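Local coordinates for protein enolase from the environmental genome shotgun sequencing of the Sargasso Sea (PDB 2QGY) that is of unknown function but belongs to the enolase superfamily and binds magnesium, and so probably abstracts a proton next to a carboxylate in its substrate, at residues L13-L25 against E366-K380. Sequence-based numbering, arbitrary orientation. Where two conformers were deposited one is given.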
loop_
_atom_site.group_PDB
_atom_site.type_symbol
_atom_site.label_atom_id
_atom_site.label_comp_id
_atom_site.label_asym_id
_atom_site.label_seq_id
_atom_site.Cartn_x
_atom_site.Cartn_y
_atom_site.Cartn_z
ATOM N N LEU A 13 18.343 -0.906 -20.148
ATOM C CA LEU A 13 17.273 -1.821 -20.519
ATOM C C LEU A 13 16.708 -1.377 -21.829
ATOM O O LEU A 13 16.604 -0.178 -22.081
ATOM C CB LEU A 13 16.162 -1.840 -19.456
ATOM C CG LEU A 13 16.571 -2.122 -18.012
ATOM C CD1 LEU A 13 15.344 -2.150 -17.113
ATOM C CD2 LEU A 13 17.340 -3.470 -17.885
ATOM N N SER A 14 16.338 -2.323 -22.681
ATOM C CA SER A 14 15.803 -1.941 -23.984
ATOM C C SER A 14 14.317 -2.216 -24.177
ATOM O O SER A 14 13.633 -1.455 -24.878
ATOM C CB SER A 14 16.637 -2.491 -25.151
ATOM O OG SER A 14 16.669 -3.903 -25.155
ATOM N N ARG A 15 13.803 -3.274 -23.541
ATOM C CA ARG A 15 12.450 -3.690 -23.842
ATOM C C ARG A 15 11.713 -4.208 -22.616
ATOM O O ARG A 15 12.323 -4.806 -21.747
ATOM C CB ARG A 15 12.473 -4.758 -24.931
ATOM C CG ARG A 15 11.193 -4.864 -25.723
ATOM C CD ARG A 15 11.411 -5.735 -26.986
ATOM N NE ARG A 15 12.291 -5.083 -27.960
ATOM C CZ ARG A 15 11.893 -4.578 -29.130
ATOM N NH1 ARG A 15 10.617 -4.657 -29.494
ATOM N NH2 ARG A 15 12.779 -3.997 -29.941
ATOM N N LEU A 16 10.409 -3.920 -22.574
ATOM C CA LEU A 16 9.508 -4.487 -21.565
ATOM C C LEU A 16 8.330 -5.133 -22.256
ATOM O O LEU A 16 7.718 -4.535 -23.136
ATOM C CB LEU A 16 9.023 -3.406 -20.585
ATOM C CG LEU A 16 7.951 -3.780 -19.519
ATOM C CD1 LEU A 16 8.485 -4.746 -18.486
ATOM C CD2 LEU A 16 7.426 -2.506 -18.836
ATOM N N LYS A 17 7.995 -6.342 -21.810
ATOM C CA LYS A 17 6.716 -6.953 -22.123
ATOM C C LYS A 17 6.009 -7.348 -20.822
ATOM O O LYS A 17 6.640 -7.862 -19.887
ATOM C CB LYS A 17 6.952 -8.211 -22.946
ATOM C CG LYS A 17 5.668 -8.895 -23.476
ATOM C CD LYS A 17 4.780 -7.982 -24.320
ATOM C CE LYS A 17 3.520 -8.704 -24.832
ATOM N NZ LYS A 17 3.809 -9.482 -26.091
ATOM N N ILE A 18 4.708 -7.122 -20.805
ATOM C CA ILE A 18 3.863 -7.513 -19.667
ATOM C C ILE A 18 2.669 -8.276 -20.226
ATOM O O ILE A 18 2.064 -7.835 -21.220
ATOM C CB ILE A 18 3.351 -6.277 -18.873
ATOM C CG1 ILE A 18 4.499 -5.430 -18.365
ATOM C CG2 ILE A 18 2.406 -6.729 -17.666
ATOM C CD1 ILE A 18 4.063 -4.108 -17.675
ATOM N N TRP A 19 2.327 -9.401 -19.591
ATOM C CA TRP A 19 1.070 -10.093 -19.873
ATOM C C TRP A 19 0.269 -10.096 -18.600
ATOM O O TRP A 19 0.834 -10.320 -17.525
ATOM C CB TRP A 19 1.320 -11.559 -20.219
ATOM C CG TRP A 19 2.087 -11.826 -21.466
ATOM C CD1 TRP A 19 1.562 -12.175 -22.674
ATOM C CD2 TRP A 19 3.515 -11.848 -21.623
ATOM N NE1 TRP A 19 2.570 -12.385 -23.592
ATOM C CE2 TRP A 19 3.779 -12.189 -22.974
ATOM C CE3 TRP A 19 4.601 -11.613 -20.757
ATOM C CZ2 TRP A 19 5.078 -12.298 -23.480
ATOM C CZ3 TRP A 19 5.905 -11.701 -21.271
ATOM C CH2 TRP A 19 6.123 -12.070 -22.611
ATOM N N ILE A 20 -1.039 -9.848 -18.717
ATOM C CA ILE A 20 -1.958 -10.159 -17.621
ATOM C C ILE A 20 -2.865 -11.287 -18.087
ATOM O O ILE A 20 -3.631 -11.122 -19.054
ATOM C CB ILE A 20 -2.816 -8.929 -17.265
ATOM C CG1 ILE A 20 -1.907 -7.747 -16.887
ATOM C CG2 ILE A 20 -3.883 -9.305 -16.195
ATOM C CD1 ILE A 20 -2.691 -6.466 -16.526
ATOM N N THR A 21 -2.762 -12.448 -17.447
ATOM C CA THR A 21 -3.543 -13.589 -17.900
ATOM C C THR A 21 -5.037 -13.399 -17.565
ATOM O O THR A 21 -5.390 -12.754 -16.579
ATOM C CB THR A 21 -2.995 -14.948 -17.386
ATOM O OG1 THR A 21 -3.024 -14.994 -15.942
ATOM C CG2 THR A 21 -1.539 -15.138 -17.860
ATOM N N ASP A 22 -5.914 -13.951 -18.399
ATOM C CA ASP A 22 -7.334 -13.966 -18.061
ATOM C C ASP A 22 -7.540 -15.004 -16.974
ATOM O O ASP A 22 -6.677 -15.841 -16.735
ATOM C CB ASP A 22 -8.179 -14.357 -19.280
ATOM C CG ASP A 22 -9.591 -13.767 -19.229
ATOM O OD1 ASP A 22 -10.009 -13.210 -18.181
ATOM O OD2 ASP A 22 -10.269 -13.861 -20.267
ATOM N N ASN A 23 -8.693 -14.969 -16.311
ATOM C CA ASN A 23 -9.064 -16.073 -15.465
ATOM C C ASN A 23 -9.334 -17.275 -16.355
ATOM O O ASN A 23 -9.914 -17.142 -17.429
ATOM C CB ASN A 23 -10.330 -15.735 -14.659
ATOM C CG ASN A 23 -10.174 -14.461 -13.850
ATOM O OD1 ASN A 23 -10.689 -13.402 -14.226
ATOM N ND2 ASN A 23 -9.466 -14.558 -12.727
ATOM N N HIS A 24 -8.904 -18.430 -15.896
ATOM C CA HIS A 24 -9.102 -19.691 -16.601
ATOM C C HIS A 24 -9.554 -20.732 -15.578
ATOM O O HIS A 24 -9.498 -20.467 -14.377
ATOM C CB HIS A 24 -7.811 -20.066 -17.341
ATOM C CG HIS A 24 -7.481 -19.126 -18.475
ATOM N ND1 HIS A 24 -8.182 -19.122 -19.667
ATOM C CD2 HIS A 24 -6.527 -18.165 -18.601
ATOM C CE1 HIS A 24 -7.676 -18.205 -20.475
ATOM N NE2 HIS A 24 -6.673 -17.609 -19.849
ATOM N N LEU A 25 -10.034 -21.887 -16.014
ATOM C CA LEU A 25 -10.356 -22.938 -15.046
ATOM C C LEU A 25 -9.040 -23.593 -14.657
ATOM O O LEU A 25 -8.192 -23.831 -15.511
ATOM C CB LEU A 25 -11.315 -23.981 -15.625
ATOM C CG LEU A 25 -12.756 -23.522 -15.767
ATOM C CD1 LEU A 25 -13.560 -24.649 -16.416
ATOM C CD2 LEU A 25 -13.326 -23.196 -14.382
ATOM N N GLU A 366 5.825 -17.843 -25.394
ATOM C CA GLU A 366 5.155 -16.550 -25.306
ATOM C C GLU A 366 3.868 -16.490 -26.114
ATOM O O GLU A 366 2.955 -15.752 -25.762
ATOM C CB GLU A 366 6.086 -15.424 -25.736
ATOM C CG GLU A 366 7.200 -15.192 -24.753
ATOM C CD GLU A 366 8.240 -14.192 -25.217
ATOM O OE1 GLU A 366 7.894 -13.181 -25.871
ATOM O OE2 GLU A 366 9.412 -14.425 -24.893
ATOM N N ASP A 367 3.787 -17.262 -27.193
ATOM C CA ASP A 367 2.558 -17.224 -27.994
ATOM C C ASP A 367 1.403 -17.859 -27.235
ATOM O O ASP A 367 0.279 -17.361 -27.303
ATOM C CB ASP A 367 2.764 -17.777 -29.413
ATOM C CG ASP A 367 3.601 -16.830 -30.302
ATOM O OD1 ASP A 367 3.793 -15.626 -29.946
ATOM O OD2 ASP A 367 4.066 -17.296 -31.379
ATOM N N ILE A 368 1.694 -18.898 -26.450
ATOM C CA ILE A 368 0.676 -19.516 -25.592
ATOM C C ILE A 368 0.275 -18.585 -24.436
ATOM O O ILE A 368 -0.917 -18.419 -24.133
ATOM C CB ILE A 368 1.091 -20.926 -25.068
ATOM C CG1 ILE A 368 1.326 -21.859 -26.267
ATOM C CG2 ILE A 368 0.000 -21.480 -24.117
ATOM C CD1 ILE A 368 1.732 -23.283 -25.946
ATOM N N LEU A 369 1.274 -17.980 -23.802
ATOM C CA LEU A 369 1.019 -16.995 -22.756
ATOM C C LEU A 369 0.156 -15.849 -23.277
ATOM O O LEU A 369 -0.823 -15.459 -22.631
ATOM C CB LEU A 369 2.321 -16.493 -22.135
ATOM C CG LEU A 369 2.177 -15.509 -20.966
ATOM C CD1 LEU A 369 1.283 -16.092 -19.853
ATOM C CD2 LEU A 369 3.574 -15.187 -20.433
ATOM N N SER A 370 0.471 -15.355 -24.474
ATOM C CA SER A 370 -0.360 -14.321 -25.088
ATOM C C SER A 370 -1.798 -14.797 -25.291
ATOM O O SER A 370 -2.739 -14.027 -25.072
ATOM C CB SER A 370 0.235 -13.857 -26.441
ATOM O OG SER A 370 1.500 -13.217 -26.278
ATOM N N GLU A 371 -1.973 -16.050 -25.722
ATOM C CA GLU A 371 -3.302 -16.557 -26.051
ATOM C C GLU A 371 -4.149 -16.577 -24.795
ATOM O O GLU A 371 -5.353 -16.366 -24.848
ATOM C CB GLU A 371 -3.202 -17.974 -26.600
ATOM C CG GLU A 371 -4.488 -18.528 -27.208
ATOM C CD GLU A 371 -4.260 -19.895 -27.885
ATOM O OE1 GLU A 371 -3.069 -20.322 -28.029
ATOM O OE2 GLU A 371 -5.278 -20.535 -28.262
ATOM N N LEU A 372 -3.484 -16.833 -23.673
ATOM C CA LEU A 372 -4.131 -16.937 -22.365
ATOM C C LEU A 372 -4.341 -15.581 -21.704
ATOM O O LEU A 372 -4.897 -15.521 -20.601
ATOM C CB LEU A 372 -3.263 -17.816 -21.453
ATOM C CG LEU A 372 -3.101 -19.288 -21.828
ATOM C CD1 LEU A 372 -2.035 -19.949 -20.957
ATOM C CD2 LEU A 372 -4.433 -20.053 -21.714
ATOM N N SER A 373 -3.907 -14.504 -22.367
ATOM C CA SER A 373 -3.917 -13.171 -21.758
ATOM C C SER A 373 -5.065 -12.293 -22.210
ATOM O O SER A 373 -5.504 -12.361 -23.375
ATOM C CB SER A 373 -2.569 -12.470 -21.996
ATOM O OG SER A 373 -1.542 -13.208 -21.327
ATOM N N ILE A 374 -5.556 -11.499 -21.259
ATOM C CA ILE A 374 -6.626 -10.529 -21.445
ATOM C C ILE A 374 -6.024 -9.151 -21.783
ATOM O O ILE A 374 -6.678 -8.311 -22.410
ATOM C CB ILE A 374 -7.548 -10.472 -20.164
ATOM C CG1 ILE A 374 -8.851 -9.693 -20.417
ATOM C CG2 ILE A 374 -6.838 -9.906 -18.952
ATOM C CD1 ILE A 374 -9.752 -10.383 -21.423
ATOM N N TYR A 375 -4.770 -8.927 -21.387
ATOM C CA TYR A 375 -4.104 -7.642 -21.599
ATOM C C TYR A 375 -2.616 -7.867 -21.765
ATOM O O TYR A 375 -2.046 -8.816 -21.217
ATOM C CB TYR A 375 -4.377 -6.662 -20.442
ATOM C CG TYR A 375 -5.847 -6.368 -20.214
ATOM C CD1 TYR A 375 -6.658 -5.893 -21.255
ATOM C CD2 TYR A 375 -6.435 -6.570 -18.961
ATOM C CE1 TYR A 375 -8.014 -5.647 -21.062
ATOM C CE2 TYR A 375 -7.795 -6.320 -18.758
ATOM C CZ TYR A 375 -8.571 -5.860 -19.813
ATOM O OH TYR A 375 -9.911 -5.609 -19.617
ATOM N N SER A 376 -1.985 -7.014 -22.554
ATOM C CA SER A 376 -0.547 -7.105 -22.714
ATOM C C SER A 376 0.035 -5.746 -23.115
ATOM O O SER A 376 -0.664 -4.870 -23.644
ATOM C CB SER A 376 -0.141 -8.231 -23.682
ATOM O OG SER A 376 -0.518 -7.948 -25.020
ATOM N N LEU A 377 1.301 -5.561 -22.807
ATOM C CA LEU A 377 1.954 -4.293 -23.035
ATOM C C LEU A 377 3.302 -4.640 -23.606
ATOM O O LEU A 377 3.933 -5.592 -23.152
ATOM C CB LEU A 377 2.102 -3.589 -21.688
ATOM C CG LEU A 377 2.142 -2.093 -21.450
ATOM C CD1 LEU A 377 1.299 -1.287 -22.466
ATOM C CD2 LEU A 377 1.653 -1.863 -19.991
ATOM N N ASP A 378 3.719 -3.898 -24.635
ATOM C CA ASP A 378 5.046 -4.044 -25.232
ATOM C C ASP A 378 5.652 -2.649 -25.391
ATOM O O ASP A 378 5.121 -1.793 -26.131
ATOM C CB ASP A 378 4.979 -4.785 -26.571
ATOM C CG ASP A 378 6.352 -5.256 -27.069
ATOM O OD1 ASP A 378 7.400 -4.773 -26.566
ATOM O OD2 ASP A 378 6.382 -6.125 -27.980
ATOM N N GLU A 379 6.770 -2.444 -24.696
ATOM C CA GLU A 379 7.355 -1.132 -24.478
ATOM C C GLU A 379 8.847 -1.155 -24.826
ATOM O O GLU A 379 9.555 -2.099 -24.478
ATOM C CB GLU A 379 7.149 -0.762 -23.007
ATOM C CG GLU A 379 7.733 0.565 -22.551
ATOM C CD GLU A 379 6.867 1.761 -22.923
ATOM O OE1 GLU A 379 5.663 1.582 -23.232
ATOM O OE2 GLU A 379 7.408 2.887 -22.906
ATOM N N LYS A 380 9.308 -0.126 -25.534
ATOM C CA LYS A 380 10.727 0.026 -25.855
ATOM C C LYS A 380 11.320 1.169 -25.042
ATOM O O LYS A 380 12.540 1.257 -24.869
ATOM C CB LYS A 380 10.924 0.310 -27.344
ATOM C CG LYS A 380 10.745 -0.871 -28.258
ATOM C CD LYS A 380 10.410 -0.375 -29.652
ATOM C CE LYS A 380 9.654 -1.425 -30.457
ATOM N NZ LYS A 380 8.687 -0.773 -31.387
#
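Leu16 and Glu379, Ile18 and Leu377, and Ile20 and Tyr375 are the hydrogen-bonded pairs of an antiparallel ladder that brings the C-terminal part of the chain back to the first strand. The bond from Leu16 N to Glu379 O is short and nearly straight (2.8 Å). The ladder slips by one residue at a classic beta bulge, where Ile374 and Tyr375 both face Ile20: Ile374 N gives Ile20 O a bond of 3.0 Å, and Tyr375 N adds a weak one. Beyond the bulge, Leu372 O is gripped twice, by Asp22 N and by His24 NE2 (2.8 Å), the carbonyl oxygen lying in the plane of the imidazole. Leu372 CD2 sits over a face of that ring in a CH-pi contact.

Strand 373-379 is the outermost strand, next to strand 13-21, of a four-stranded antiparallel sheet in the capping domain of the enolase superfamily fold, where a C-terminal segment completes a mainly N-terminal domain.

Helix 366-371 packs on the sheet mainly through Trp19. With CG anti to its carbonyl carbon (chi1 -65°), the indole reaches the helix and is flanked by Lys17 CG, over the benzo rim of one face, and by Leu369 over the other. Leu369 CG stands 3.8 Å from the centroid of the five-membered ring, almost on its normal, while CD2 covers the ring fusion; the other methyl, CD1, touches Thr21 CG2, the two side chains crossing at about a right angle. NE1 donates within the ring plane to Ser370 OG (3.0 Å), which fixes the indole's rotation. Glu366 meets the benzo edge, its carboxylate steeply turned against the ring and its OE2 salt-bridged to Lys40.

On the sheet face carrying Ile18 and Leu377, Ile18 CD1 lies alongside Leu377 CD2 (4.0 Å).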